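Local atomic coordinates of calcium-dependent protein kinase, putative (Plasmodium falciparum, PDB entry 3MSE), a protein that probably phosphorylates serine and threonine residues of other proteins under calcium control, and binds calcium through the C-terminal EF-hand domain described here. Residues Ser17-Ile22 with Ser128-Leu133; Ile24-His29 with Asn115-Asp120; Glu94-Ala97 with Arg101-Asn104; Gly123-Ser128 with Asn146-Val151. All coordinates share one frame; numbering follows the deposited sequence.

Contact 1. Residues Ser17-Ile22 with Ser128-Leu133. With CA (calcium ion), chain B.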
loop_
_atom_site.group_PDB
_atom_site.type_symbol
_atom_site.label_atom_id
_atom_site.label_comp_id
_atom_site.label_asym_id
_atom_site.label_seq_id
_atom_site.Cartn_x
_atom_site.Cartn_y
_atom_site.Cartn_z
ATOM N N SER A 17 -10.856 -6.596 -19.256
ATOM C CA SER A 17 -11.251 -5.504 -20.145
ATOM C C SER A 17 -10.348 -4.287 -19.986
ATOM O O SER A 17 -9.659 -4.134 -18.973
ATOM C CB SER A 17 -12.704 -5.109 -19.887
ATOM O OG SER A 17 -12.871 -4.565 -18.582
ATOM N N ASN A 18 -10.356 -3.422 -20.994
ATOM C CA ASN A 18 -9.605 -2.201 -20.926
ATOM C C ASN A 18 -10.053 -1.326 -19.754
ATOM O O ASN A 18 -9.218 -0.786 -19.035
ATOM C CB ASN A 18 -9.682 -1.467 -22.257
ATOM C CG ASN A 18 -8.755 -2.065 -23.299
ATOM O OD1 ASN A 18 -7.576 -2.335 -23.028
ATOM N ND2 ASN A 18 -9.274 -2.260 -24.503
ATOM N N ILE A 19 -11.362 -1.266 -19.517
ATOM C CA ILE A 19 -11.913 -0.479 -18.392
ATOM C C ILE A 19 -11.502 -1.011 -17.012
ATOM O O ILE A 19 -11.110 -0.234 -16.124
ATOM C CB ILE A 19 -13.449 -0.282 -18.523
ATOM C CG1 ILE A 19 -13.740 0.598 -19.758
ATOM C CG2 ILE A 19 -14.033 0.349 -17.259
ATOM C CD1 ILE A 19 -15.215 0.662 -20.197
ATOM N N ARG A 20 -11.560 -2.329 -16.830
ATOM C CA ARG A 20 -11.029 -2.953 -15.602
ATOM C C ARG A 20 -9.584 -2.546 -15.385
ATOM O O ARG A 20 -9.185 -2.165 -14.280
ATOM C CB ARG A 20 -11.105 -4.484 -15.716
ATOM C CG ARG A 20 -11.247 -5.233 -14.412
ATOM C CD ARG A 20 -9.990 -5.388 -13.569
ATOM N NE ARG A 20 -8.802 -5.878 -14.261
ATOM C CZ ARG A 20 -7.955 -6.799 -13.777
ATOM N NH1 ARG A 20 -8.181 -7.398 -12.618
ATOM N NH2 ARG A 20 -6.886 -7.143 -14.477
ATOM N N ASN A 21 -8.794 -2.627 -16.444
ATOM C CA ASN A 21 -7.379 -2.340 -16.326
ATOM C C ASN A 21 -7.090 -0.836 -16.159
ATOM O O ASN A 21 -6.134 -0.467 -15.507
ATOM C CB ASN A 21 -6.623 -2.949 -17.506
ATOM C CG ASN A 21 -6.594 -4.491 -17.442
ATOM O OD1 ASN A 21 -6.957 -5.077 -16.427
ATOM N ND2 ASN A 21 -6.177 -5.128 -18.524
ATOM N N ILE A 22 -7.930 0.011 -16.729
ATOM C CA ILE A 22 -7.832 1.459 -16.475
ATOM C C ILE A 22 -8.003 1.739 -14.979
ATOM O O ILE A 22 -7.197 2.461 -14.373
ATOM C CB ILE A 22 -8.816 2.248 -17.347
ATOM C CG1 ILE A 22 -8.292 2.241 -18.782
ATOM C CG2 ILE A 22 -8.942 3.730 -16.831
ATOM C CD1 ILE A 22 -9.333 2.535 -19.820
ATOM N N SER A 128 -21.918 8.294 -17.185
ATOM C CA SER A 128 -21.138 9.473 -17.549
ATOM C C SER A 128 -19.794 9.543 -16.801
ATOM O O SER A 128 -18.820 10.094 -17.316
ATOM C CB SER A 128 -21.956 10.768 -17.379
ATOM O OG SER A 128 -21.909 11.250 -16.047
ATOM N N ASP A 129 -19.734 8.985 -15.598
ATOM C CA ASP A 129 -18.463 8.899 -14.881
ATOM C C ASP A 129 -17.439 8.004 -15.608
ATOM O O ASP A 129 -16.227 8.280 -15.583
ATOM C CB ASP A 129 -18.687 8.394 -13.464
ATOM C CG ASP A 129 -19.332 9.438 -12.566
ATOM O OD1 ASP A 129 -19.077 10.651 -12.752
ATOM O OD2 ASP A 129 -20.081 9.042 -11.663
ATOM N N ILE A 130 -17.942 6.958 -16.264
ATOM C CA ILE A 130 -17.097 6.047 -17.045
ATOM C C ILE A 130 -16.742 6.664 -18.389
ATOM O O ILE A 130 -15.607 6.541 -18.856
ATOM C CB ILE A 130 -17.768 4.648 -17.248
ATOM C CG1 ILE A 130 -18.008 3.952 -15.899
ATOM C CG2 ILE A 130 -16.917 3.764 -18.189
ATOM C CD1 ILE A 130 -16.746 3.636 -15.089
ATOM N N VAL A 131 -17.706 7.346 -19.014
ATOM C CA VAL A 131 -17.419 8.110 -20.232
ATOM C C VAL A 131 -16.261 9.077 -19.954
ATOM O O VAL A 131 -15.328 9.220 -20.757
ATOM C CB VAL A 131 -18.679 8.862 -20.748
ATOM C CG1 VAL A 131 -18.337 9.800 -21.937
ATOM C CG2 VAL A 131 -19.783 7.877 -21.147
ATOM N N SER A 132 -16.293 9.703 -18.786
ATOM C CA SER A 132 -15.258 10.663 -18.453
ATOM C C SER A 132 -13.923 9.966 -18.203
ATOM O O SER A 132 -12.870 10.403 -18.689
ATOM C CB SER A 132 -15.672 11.498 -17.234
ATOM O OG SER A 132 -14.610 12.374 -16.911
ATOM N N LEU A 133 -13.983 8.869 -17.454
ATOM C CA LEU A 133 -12.798 8.066 -17.174
ATOM C C LEU A 133 -12.062 7.681 -18.468
ATOM O O LEU A 133 -10.839 7.667 -18.504
ATOM C CB LEU A 133 -13.183 6.799 -16.370
ATOM C CG LEU A 133 -12.033 5.877 -15.958
ATOM C CD1 LEU A 133 -11.080 6.587 -15.008
ATOM C CD2 LEU A 133 -12.569 4.620 -15.301
HETATM CA CA CA B . -21.187 10.014 -9.644
HETATM O O HOH W 1 -20.196 11.939 -10.443
HETATM O O HOH W 2 -22.644 10.052 -10.998
#
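Ile19 and Ile22, one turn apart on helix 18-48, meet Ile130 and Leu133, likewise one turn apart on helix 127-133, and the four side chains make a purely apolar seam. Ile19 reaches across with the end of its longer branch: CG1 lies anti to the carbonyl carbon (chi1 -66°) and the chain runs on extended, which carries CD1 to 4.1 Å from CG2 of Ile130. In Ile22 the short branch does the touching, CG2 sitting 3.9 Å from CG of Leu133 and almost as near both of its methyls, so that this methyl rests in the fork of the leucine. Helix 127-133 is the exiting helix of the second calcium-binding EF-hand, and another face of it carries a ligand: Asp129 OD2 binds the calcium ion at 2.5 Å, while OD1 accepts from a calcium-bound water. Asp118, Asp122 and Tyr124 complete the protein ligands. Ser17 caps the start of helix 18-48, its OG accepting from Arg20 N at 3.1 Å. Arg20, turned to a different side from the isoleucines, grips Asn21 OD1 side-on, with NE at 3.0 Å and NH2 at 2.8 Å. Phe147 of helix 141-152 packs against both Ile19 and Ile130.

Contact 2. Residues Ile24-His29 with Asn115-Asp120; sequences INIMAH and NKIDKD. With CA (calcium ion), chain B.
This is a small apolar contact between two helices, in which Ile26 of the long helix 18-48 rests on Lys116 and Ile117, at the end of the entering helix 109-117 of the second calcium-binding EF-hand. No hydrogen bond crosses it. Ile26 uses both of its branches, one for each partner. Its longer branch, folded back beside the backbone N (chi1 -66°) and then stretched out, brings CD1 to 3.9 Å from CG1 of Ile117 and nearly as close to that residue's CD1, the two side chains meeting at a slant. The shorter branch turns to the lysine: CG2 lies 4.1 Å from CD of Lys116, whose aliphatic chain runs past it in the opposite direction. Lys116 therefore contributes methylenes here; its chain bends at the last torsion (chi4 53°), and the ammonium group makes a long, weak ion pair with Glu30 of the same long helix as Ile26. Directly after Ile117 the chain leaves the helix and enters the calcium loop through an inverse gamma turn centred on Asp118. Asp118 OD2 binds the calcium ion at 2.3 Å, and its OD1 accepts from Gly123 N; farther along, Asp120 N donates to a calcium-bound water at 2.7 Å. Ile117, which Ile26 touches, is thus the residue just before the first calcium ligand. Leu133 of helix 127-133 touches both Ile26 and Ile117, Ala113 one turn back on helix 109-117 also lies against Ile26, and Trp102 of the second subunit packs on the neighbouring Ile24 and Met27.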
loop_
_atom_site.group_PDB
_atom_site.type_symbol
_atom_site.label_atom_id
_atom_site.label_comp_id
_atom_site.label_asym_id
_atom_site.label_seq_id
_atom_site.Cartn_x
_atom_site.Cartn_y
_atom_site.Cartn_z
ATOM N N ILE A 24 -7.482 -0.497 -12.628
ATOM C CA ILE A 24 -6.248 -1.003 -12.012
ATOM C C ILE A 24 -5.131 0.053 -12.065
ATOM O O ILE A 24 -4.383 0.201 -11.102
ATOM C CB ILE A 24 -5.720 -2.346 -12.682
ATOM C CG1 ILE A 24 -6.696 -3.524 -12.499
ATOM C CG2 ILE A 24 -4.348 -2.683 -12.157
ATOM C CD1 ILE A 24 -6.716 -4.147 -11.087
ATOM N N ASN A 25 -5.002 0.764 -13.188
ATOM C CA ASN A 25 -3.975 1.836 -13.304
ATOM C C ASN A 25 -4.112 2.996 -12.288
ATOM O O ASN A 25 -3.104 3.534 -11.823
ATOM C CB ASN A 25 -3.901 2.400 -14.729
ATOM C CG ASN A 25 -2.915 1.644 -15.598
ATOM O OD1 ASN A 25 -1.786 2.088 -15.791
ATOM N ND2 ASN A 25 -3.338 0.486 -16.122
ATOM N N ILE A 26 -5.352 3.333 -11.940
ATOM C CA ILE A 26 -5.635 4.304 -10.870
ATOM C C ILE A 26 -5.031 3.836 -9.548
ATOM O O ILE A 26 -4.306 4.583 -8.874
ATOM C CB ILE A 26 -7.163 4.558 -10.692
ATOM C CG1 ILE A 26 -7.737 5.230 -11.932
ATOM C CG2 ILE A 26 -7.442 5.417 -9.420
ATOM C CD1 ILE A 26 -9.257 5.053 -12.062
ATOM N N MET A 27 -5.306 2.584 -9.194
ATOM C CA MET A 27 -4.709 1.983 -8.004
ATOM C C MET A 27 -3.192 1.880 -8.105
ATOM O O MET A 27 -2.476 2.065 -7.110
ATOM C CB MET A 27 -5.328 0.616 -7.747
ATOM C CG MET A 27 -6.765 0.690 -7.295
ATOM S SD MET A 27 -7.346 -0.932 -6.754
ATOM C CE MET A 27 -7.680 -1.682 -8.335
ATOM N N ALA A 28 -2.700 1.597 -9.311
ATOM C CA ALA A 28 -1.264 1.486 -9.544
ATOM C C ALA A 28 -0.564 2.815 -9.301
ATOM O O ALA A 28 0.566 2.849 -8.796
ATOM C CB ALA A 28 -0.983 1.004 -10.946
ATOM N N HIS A 29 -1.224 3.904 -9.687
ATOM C CA HIS A 29 -0.688 5.223 -9.392
ATOM C C HIS A 29 -0.544 5.454 -7.879
ATOM O O HIS A 29 0.471 5.986 -7.433
ATOM C CB HIS A 29 -1.492 6.362 -10.033
ATOM C CG HIS A 29 -0.894 7.705 -9.753
ATOM N ND1 HIS A 29 -1.440 8.592 -8.846
ATOM C CD2 HIS A 29 0.261 8.268 -10.183
ATOM C CE1 HIS A 29 -0.669 9.664 -8.767
ATOM N NE2 HIS A 29 0.372 9.490 -9.565
ATOM N N ASN A 115 -13.594 6.865 -5.568
ATOM C CA ASN A 115 -13.781 8.302 -5.332
ATOM C C ASN A 115 -13.272 9.143 -6.478
ATOM O O ASN A 115 -13.910 10.122 -6.845
ATOM C CB ASN A 115 -13.135 8.746 -4.016
ATOM C CG ASN A 115 -13.971 8.362 -2.802
ATOM O OD1 ASN A 115 -15.180 8.157 -2.908
ATOM N ND2 ASN A 115 -13.332 8.252 -1.654
ATOM N N LYS A 116 -12.138 8.755 -7.059
ATOM C CA LYS A 116 -11.629 9.449 -8.245
ATOM C C LYS A 116 -12.578 9.344 -9.431
ATOM O O LYS A 116 -12.719 10.295 -10.191
ATOM C CB LYS A 116 -10.238 8.957 -8.626
ATOM C CG LYS A 116 -9.155 9.523 -7.732
ATOM C CD LYS A 116 -7.769 9.300 -8.297
ATOM C CE LYS A 116 -6.725 10.062 -7.473
ATOM N NZ LYS A 116 -6.816 9.743 -6.007
ATOM N N ILE A 117 -13.242 8.201 -9.570
ATOM C CA ILE A 117 -14.143 7.972 -10.698
ATOM C C ILE A 117 -15.487 8.704 -10.535
ATOM O O ILE A 117 -16.045 9.211 -11.500
ATOM C CB ILE A 117 -14.360 6.458 -10.965
ATOM C CG1 ILE A 117 -13.030 5.784 -11.368
ATOM C CG2 ILE A 117 -15.393 6.244 -12.058
ATOM C CD1 ILE A 117 -13.046 4.252 -11.254
ATOM N N ASP A 118 -15.994 8.733 -9.307
ATOM C CA ASP A 118 -17.220 9.441 -8.969
ATOM C C ASP A 118 -16.912 10.952 -8.947
ATOM O O ASP A 118 -16.675 11.530 -7.882
ATOM C CB ASP A 118 -17.690 8.940 -7.603
ATOM C CG ASP A 118 -18.911 9.670 -7.083
ATOM O OD1 ASP A 118 -19.090 9.650 -5.844
ATOM O OD2 ASP A 118 -19.685 10.238 -7.894
ATOM N N LYS A 119 -16.891 11.572 -10.126
ATOM C CA LYS A 119 -16.432 12.965 -10.267
ATOM C C LYS A 119 -17.192 13.908 -9.333
ATOM O O LYS A 119 -16.591 14.769 -8.687
ATOM C CB LYS A 119 -16.574 13.464 -11.716
ATOM C CG LYS A 119 -15.553 12.931 -12.715
ATOM C CD LYS A 119 -16.002 13.238 -14.171
ATOM C CE LYS A 119 -15.423 14.564 -14.744
ATOM N NZ LYS A 119 -15.686 14.816 -16.244
ATOM N N ASP A 120 -18.508 13.711 -9.255
ATOM C CA ASP A 120 -19.400 14.614 -8.523
ATOM C C ASP A 120 -19.681 14.195 -7.077
ATOM O O ASP A 120 -20.570 14.757 -6.421
ATOM C CB ASP A 120 -20.707 14.808 -9.303
ATOM C CG ASP A 120 -20.486 15.482 -10.650
ATOM O OD1 ASP A 120 -19.780 16.517 -10.695
ATOM O OD2 ASP A 120 -21.016 14.979 -11.668
HETATM CA CA CA B . -21.187 10.014 -9.644
HETATM O O HOH W 1 -20.196 11.939 -10.443
HETATM O O HOH W 2 -22.644 10.052 -10.998
#

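Contact 3. Residues Glu94-Ala97 with Arg101-Asn104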
loop_
_atom_site.group_PDB
_atom_site.type_symbol
_atom_site.label_atom_id
_atom_site.label_comp_id
_atom_site.label_asym_id
_atom_site.label_seq_id
_atom_site.Cartn_x
_atom_site.Cartn_y
_atom_site.Cartn_z
ATOM N N GLU A 94 10.732 -0.698 12.185
ATOM C CA GLU A 94 10.418 0.192 13.313
ATOM C C GLU A 94 10.636 1.687 13.010
ATOM O O GLU A 94 9.850 2.542 13.467
ATOM C CB GLU A 94 11.183 -0.242 14.551
ATOM C CG GLU A 94 10.782 -1.673 14.996
ATOM C CD GLU A 94 11.791 -2.324 15.935
ATOM O OE1 GLU A 94 11.530 -3.478 16.350
ATOM O OE2 GLU A 94 12.829 -1.700 16.276
ATOM N N PHE A 95 11.670 1.974 12.222
ATOM C CA PHE A 95 12.022 3.330 11.815
ATOM C C PHE A 95 10.931 3.828 10.898
ATOM O O PHE A 95 10.426 4.936 11.028
ATOM C CB PHE A 95 13.367 3.344 11.073
ATOM C CG PHE A 95 13.813 4.725 10.619
ATOM C CD1 PHE A 95 13.867 5.043 9.269
ATOM C CD2 PHE A 95 14.194 5.697 11.552
ATOM C CE1 PHE A 95 14.303 6.313 8.846
ATOM C CE2 PHE A 95 14.625 6.978 11.140
ATOM C CZ PHE A 95 14.685 7.285 9.807
ATOM N N MET A 96 10.552 2.971 9.968
ATOM C CA MET A 96 9.612 3.346 8.963
ATOM C C MET A 96 8.184 3.522 9.519
ATOM O O MET A 96 7.420 4.385 9.047
ATOM C CB MET A 96 9.744 2.352 7.808
ATOM C CG MET A 96 8.564 1.563 7.529
ATOM S SD MET A 96 7.913 2.479 6.176
ATOM C CE MET A 96 6.208 2.015 6.408
ATOM N N ALA A 97 7.845 2.751 10.545
ATOM C CA ALA A 97 6.590 2.921 11.257
ATOM C C ALA A 97 6.425 4.351 11.830
ATOM O O ALA A 97 5.339 4.891 11.827
ATOM C CB ALA A 97 6.482 1.902 12.375
ATOM N N ARG A 101 3.471 8.666 7.066
ATOM C CA ARG A 101 2.207 9.329 7.392
ATOM C C ARG A 101 1.043 8.378 7.160
ATOM O O ARG A 101 0.685 8.090 6.022
ATOM C CB ARG A 101 2.011 10.616 6.587
ATOM C CG ARG A 101 0.853 11.478 7.101
ATOM C CD ARG A 101 0.944 12.904 6.569
ATOM N NE ARG A 101 -0.152 13.756 7.036
ATOM C CZ ARG A 101 -1.230 14.061 6.316
ATOM N NH1 ARG A 101 -2.169 14.846 6.824
ATOM N NH2 ARG A 101 -1.375 13.584 5.088
ATOM N N TRP A 102 0.460 7.912 8.258
ATOM C CA TRP A 102 -0.588 6.897 8.230
ATOM C C TRP A 102 -1.976 7.449 7.892
ATOM O O TRP A 102 -2.867 6.693 7.513
ATOM C CB TRP A 102 -0.574 6.084 9.537
ATOM C CG TRP A 102 0.681 5.246 9.621
ATOM C CD1 TRP A 102 1.814 5.528 10.327
ATOM C CD2 TRP A 102 0.947 4.041 8.902
ATOM N NE1 TRP A 102 2.770 4.560 10.108
ATOM C CE2 TRP A 102 2.256 3.633 9.236
ATOM C CE3 TRP A 102 0.201 3.257 8.011
ATOM C CZ2 TRP A 102 2.833 2.467 8.712
ATOM C CZ3 TRP A 102 0.776 2.102 7.492
ATOM C CH2 TRP A 102 2.071 1.715 7.852
ATOM N N LYS A 103 -2.140 8.767 7.994
ATOM C CA LYS A 103 -3.419 9.430 7.702
ATOM C C LYS A 103 -3.997 9.024 6.321
ATOM O O LYS A 103 -3.282 9.011 5.323
ATOM C CB LYS A 103 -3.258 10.958 7.840
ATOM C CG LYS A 103 -4.491 11.797 7.523
ATOM C CD LYS A 103 -5.482 11.861 8.684
ATOM C CE LYS A 103 -6.663 12.760 8.330
ATOM N NZ LYS A 103 -7.732 12.673 9.356
ATOM N N ASN A 104 -5.286 8.668 6.303
ATOM C CA ASN A 104 -6.010 8.223 5.088
ATOM C C ASN A 104 -5.592 6.842 4.514
ATOM O O ASN A 104 -5.864 6.546 3.342
ATOM C CB ASN A 104 -5.962 9.316 3.995
#
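Trp102 folds back on Met96 and Ala97, so that the irregular linker following helix 92-99 is tied to the last turns of that helix. Helix 92-99 belongs to the N-terminal EF-hand pair, and the linker leads on towards helix 109-117 of the second calcium-binding EF-hand; the contact lies away from both calcium sites. Arg101, the first residue of the returning segment, has an extended backbone and points away from the helix. Trp102 then makes the contact. Its indole extends to the helix with its five-membered ring edge towards Ala97 and its six-membered ring towards Met96. The Met96 side chain, bent at chi2 (99°), crosses the indole at about a right angle and brings its terminal methyl CE to 4.1 Å from CZ2 of Trp102. On the indole, Tyr100 adds an edge-to-face ring contact, and Ile24 of the second subunit packs against it. Beyond Trp102, Lys103 and Asn104 carry the chain away from the helix, so the one hydrogen bond between the two segments remains that of the indole N-H: Trp102 NE1 donates to the backbone carbonyl oxygen of Ala97 at 3.1 Å, with an N-H...O angle of 162° and the oxygen only 4° out of the ring plane.

Contact 4. Residues Gly123-Ser128 with Asn146-Val151; sequences GYISKS and NFFLSV. With CA (calcium ion), chain B.
Phe148, on helix 141-152, carries nearly all of this contact by driving the outer end of its ring against the backbone in the later half of the calcium loop of the second calcium-binding EF-hand, where helix 127-133 begins. With CG beside the backbone N (chi1 -86°), the side chain leaves its helix with the ring end-on to the loop. In the closest approaches, CZ of Phe148 lies 3.4 Å from Ser126 O, and CE1 lies 3.7 Å from Ile125 O. Both oxygens sit at the ring's edge, near its plane, where the C-H groups rather than the pi cloud face them. The backbone of Lys127 comes up obliquely, its N 3.5 Å from CZ of Phe148. Apolar side-chain contact is looser: CG2 of Ile125 is 4.5 Å from CZ of Phe148, and the methylene chain of Lys127 skirts the ring before its ammonium group leads away to Asn141. Ile130 and Ile167 also pack on Phe148, and Ile167 exchanges backbone hydrogen bonds with Ile125.

The calcium ion lies on the other side of this backbone from Phe148. Tyr124 binds it through its backbone O at 2.4 Å, leaving its phenol ring out of the coordination. Ser126 is the N-cap of helix 127-133; its N donates to the calcium ligand Asp129, and its OG is 2.9 Å from a calcium-bound water. Because the ring edge carries a slight positive potential, its meeting with two carbonyl oxygens is probably mildly attractive, so an aromatic side chain can lie against polar backbone one and two residues beyond the ligand Tyr124 without a conventional hydrogen bond.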
loop_
_atom_site.group_PDB
_atom_site.type_symbol
_atom_site.label_atom_id
_atom_site.label_comp_id
_atom_site.label_asym_id
_atom_site.label_seq_id
_atom_site.Cartn_x
_atom_site.Cartn_y
_atom_site.Cartn_z
ATOM N N GLY A 123 -21.554 9.433 -4.537
ATOM C CA GLY A 123 -21.531 8.039 -4.056
ATOM C C GLY A 123 -21.927 6.954 -5.053
ATOM O O GLY A 123 -22.042 5.780 -4.689
ATOM N N TYR A 124 -22.139 7.333 -6.310
ATOM C CA TYR A 124 -22.482 6.369 -7.353
ATOM C C TYR A 124 -21.640 6.577 -8.606
ATOM O O TYR A 124 -21.407 7.719 -9.020
ATOM C CB TYR A 124 -23.973 6.457 -7.697
ATOM C CG TYR A 124 -24.877 5.863 -6.627
ATOM C CD1 TYR A 124 -25.289 4.531 -6.697
ATOM C CD2 TYR A 124 -25.312 6.635 -5.542
ATOM C CE1 TYR A 124 -26.111 3.975 -5.711
ATOM C CE2 TYR A 124 -26.134 6.088 -4.547
ATOM C CZ TYR A 124 -26.530 4.759 -4.639
ATOM O OH TYR A 124 -27.341 4.214 -3.663
ATOM N N ILE A 125 -21.184 5.476 -9.211
ATOM C CA ILE A 125 -20.520 5.553 -10.513
ATOM C C ILE A 125 -21.551 5.432 -11.633
ATOM O O ILE A 125 -22.099 4.359 -11.867
ATOM C CB ILE A 125 -19.366 4.514 -10.680
ATOM C CG1 ILE A 125 -18.155 4.915 -9.829
ATOM C CG2 ILE A 125 -18.953 4.390 -12.157
ATOM C CD1 ILE A 125 -17.016 3.891 -9.835
ATOM N N SER A 126 -21.806 6.548 -12.315
ATOM C CA SER A 126 -22.758 6.588 -13.423
ATOM C C SER A 126 -22.084 6.245 -14.737
ATOM O O SER A 126 -20.856 6.119 -14.822
ATOM C CB SER A 126 -23.417 7.973 -13.530
ATOM O OG SER A 126 -22.450 9.007 -13.698
ATOM N N LYS A 127 -22.905 6.088 -15.764
ATOM C CA LYS A 127 -22.430 5.903 -17.115
ATOM C C LYS A 127 -21.516 7.072 -17.531
ATOM O O LYS A 127 -20.446 6.859 -18.127
ATOM C CB LYS A 127 -23.631 5.778 -18.053
ATOM C CG LYS A 127 -23.372 4.994 -19.322
ATOM C CD LYS A 127 -23.037 5.917 -20.489
ATOM C CE LYS A 127 -22.765 5.136 -21.763
ATOM N NZ LYS A 127 -23.978 4.439 -22.275
ATOM N N SER A 128 -21.918 8.294 -17.185
ATOM C CA SER A 128 -21.138 9.473 -17.549
ATOM C C SER A 128 -19.794 9.543 -16.801
ATOM O O SER A 128 -18.820 10.094 -17.316
ATOM C CB SER A 128 -21.956 10.768 -17.379
ATOM O OG SER A 128 -21.909 11.250 -16.047
ATOM N N ASN A 146 -20.807 -3.026 -21.825
ATOM C CA ASN A 146 -20.219 -4.294 -21.372
ATOM C C ASN A 146 -19.758 -4.235 -19.921
ATOM O O ASN A 146 -20.049 -5.141 -19.132
ATOM C CB ASN A 146 -19.033 -4.692 -22.254
ATOM C CG ASN A 146 -19.443 -5.024 -23.679
ATOM O OD1 ASN A 146 -20.636 -5.177 -23.980
ATOM N ND2 ASN A 146 -18.452 -5.149 -24.571
ATOM N N PHE A 147 -19.051 -3.163 -19.568
ATOM C CA PHE A 147 -18.532 -3.011 -18.216
ATOM C C PHE A 147 -19.651 -2.961 -17.168
ATOM O O PHE A 147 -19.532 -3.578 -16.101
ATOM C CB PHE A 147 -17.605 -1.796 -18.116
ATOM C CG PHE A 147 -17.253 -1.411 -16.708
ATOM C CD1 PHE A 147 -17.881 -0.330 -16.096
ATOM C CD2 PHE A 147 -16.302 -2.130 -15.990
ATOM C CE1 PHE A 147 -17.566 0.032 -14.793
ATOM C CE2 PHE A 147 -15.979 -1.779 -14.686
ATOM C CZ PHE A 147 -16.616 -0.690 -14.083
ATOM N N PHE A 148 -20.733 -2.244 -17.474
ATOM C CA PHE A 148 -21.865 -2.128 -16.542
ATOM C C PHE A 148 -22.613 -3.453 -16.363
ATOM O O PHE A 148 -23.060 -3.784 -15.257
ATOM C CB PHE A 148 -22.811 -0.991 -16.948
ATOM C CG PHE A 148 -22.390 0.360 -16.415
ATOM C CD1 PHE A 148 -22.858 0.813 -15.189
ATOM C CD2 PHE A 148 -21.504 1.164 -17.134
ATOM C CE1 PHE A 148 -22.461 2.053 -14.691
ATOM C CE2 PHE A 148 -21.101 2.401 -16.646
ATOM C CZ PHE A 148 -21.571 2.846 -15.424
ATOM N N LEU A 149 -22.721 -4.210 -17.452
ATOM C CA LEU A 149 -23.315 -5.537 -17.413
ATOM C C LEU A 149 -22.470 -6.486 -16.555
ATOM O O LEU A 149 -23.012 -7.220 -15.710
ATOM C CB LEU A 149 -23.537 -6.076 -18.837
ATOM C CG LEU A 149 -24.611 -5.314 -19.642
ATOM C CD1 LEU A 149 -24.551 -5.625 -21.144
ATOM C CD2 LEU A 149 -26.039 -5.527 -19.087
ATOM N N SER A 150 -21.150 -6.439 -16.745
ATOM C CA SER A 150 -20.224 -7.239 -15.941
ATOM C C SER A 150 -20.355 -6.948 -14.444
ATOM O O SER A 150 -20.502 -7.871 -13.639
ATOM C CB SER A 150 -18.783 -7.059 -16.413
ATOM O OG SER A 150 -18.622 -7.514 -17.748
ATOM N N VAL A 151 -20.315 -5.668 -14.075
ATOM C CA VAL A 151 -20.488 -5.254 -12.682
ATOM C C VAL A 151 -21.798 -5.787 -12.069
ATOM O O VAL A 151 -21.806 -6.287 -10.938
ATOM C CB VAL A 151 -20.406 -3.710 -12.533
ATOM C CG1 VAL A 151 -20.858 -3.262 -11.140
ATOM C CG2 VAL A 151 -18.990 -3.215 -12.822
HETATM CA CA CA B . -21.187 10.014 -9.644
HETATM O O HOH W 2 -22.644 10.052 -10.998
HETATM O O HOH W 1 -20.196 11.939 -10.443
#

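In the fold
From the N terminus, the first turns of helix 18-48 are joined to helix 127-133 by contact 1, which closes a loop of 105 residues. Within that loop, contact 2 ties the next turns of the same helix to helix 109-117, and inside contact 2 in turn lies contact 3, a short return of the linker onto helix 92-99. Contact 4 follows contacts 2 and 3 in series but crosses contact 1, with which it shares Ser128. Contacts 1, 2 and 4 each contain a ligand of one calcium ion and link both helices of its EF-hand to the long helix and helix 141-152. Contact 3 stands apart, across the chain's centre.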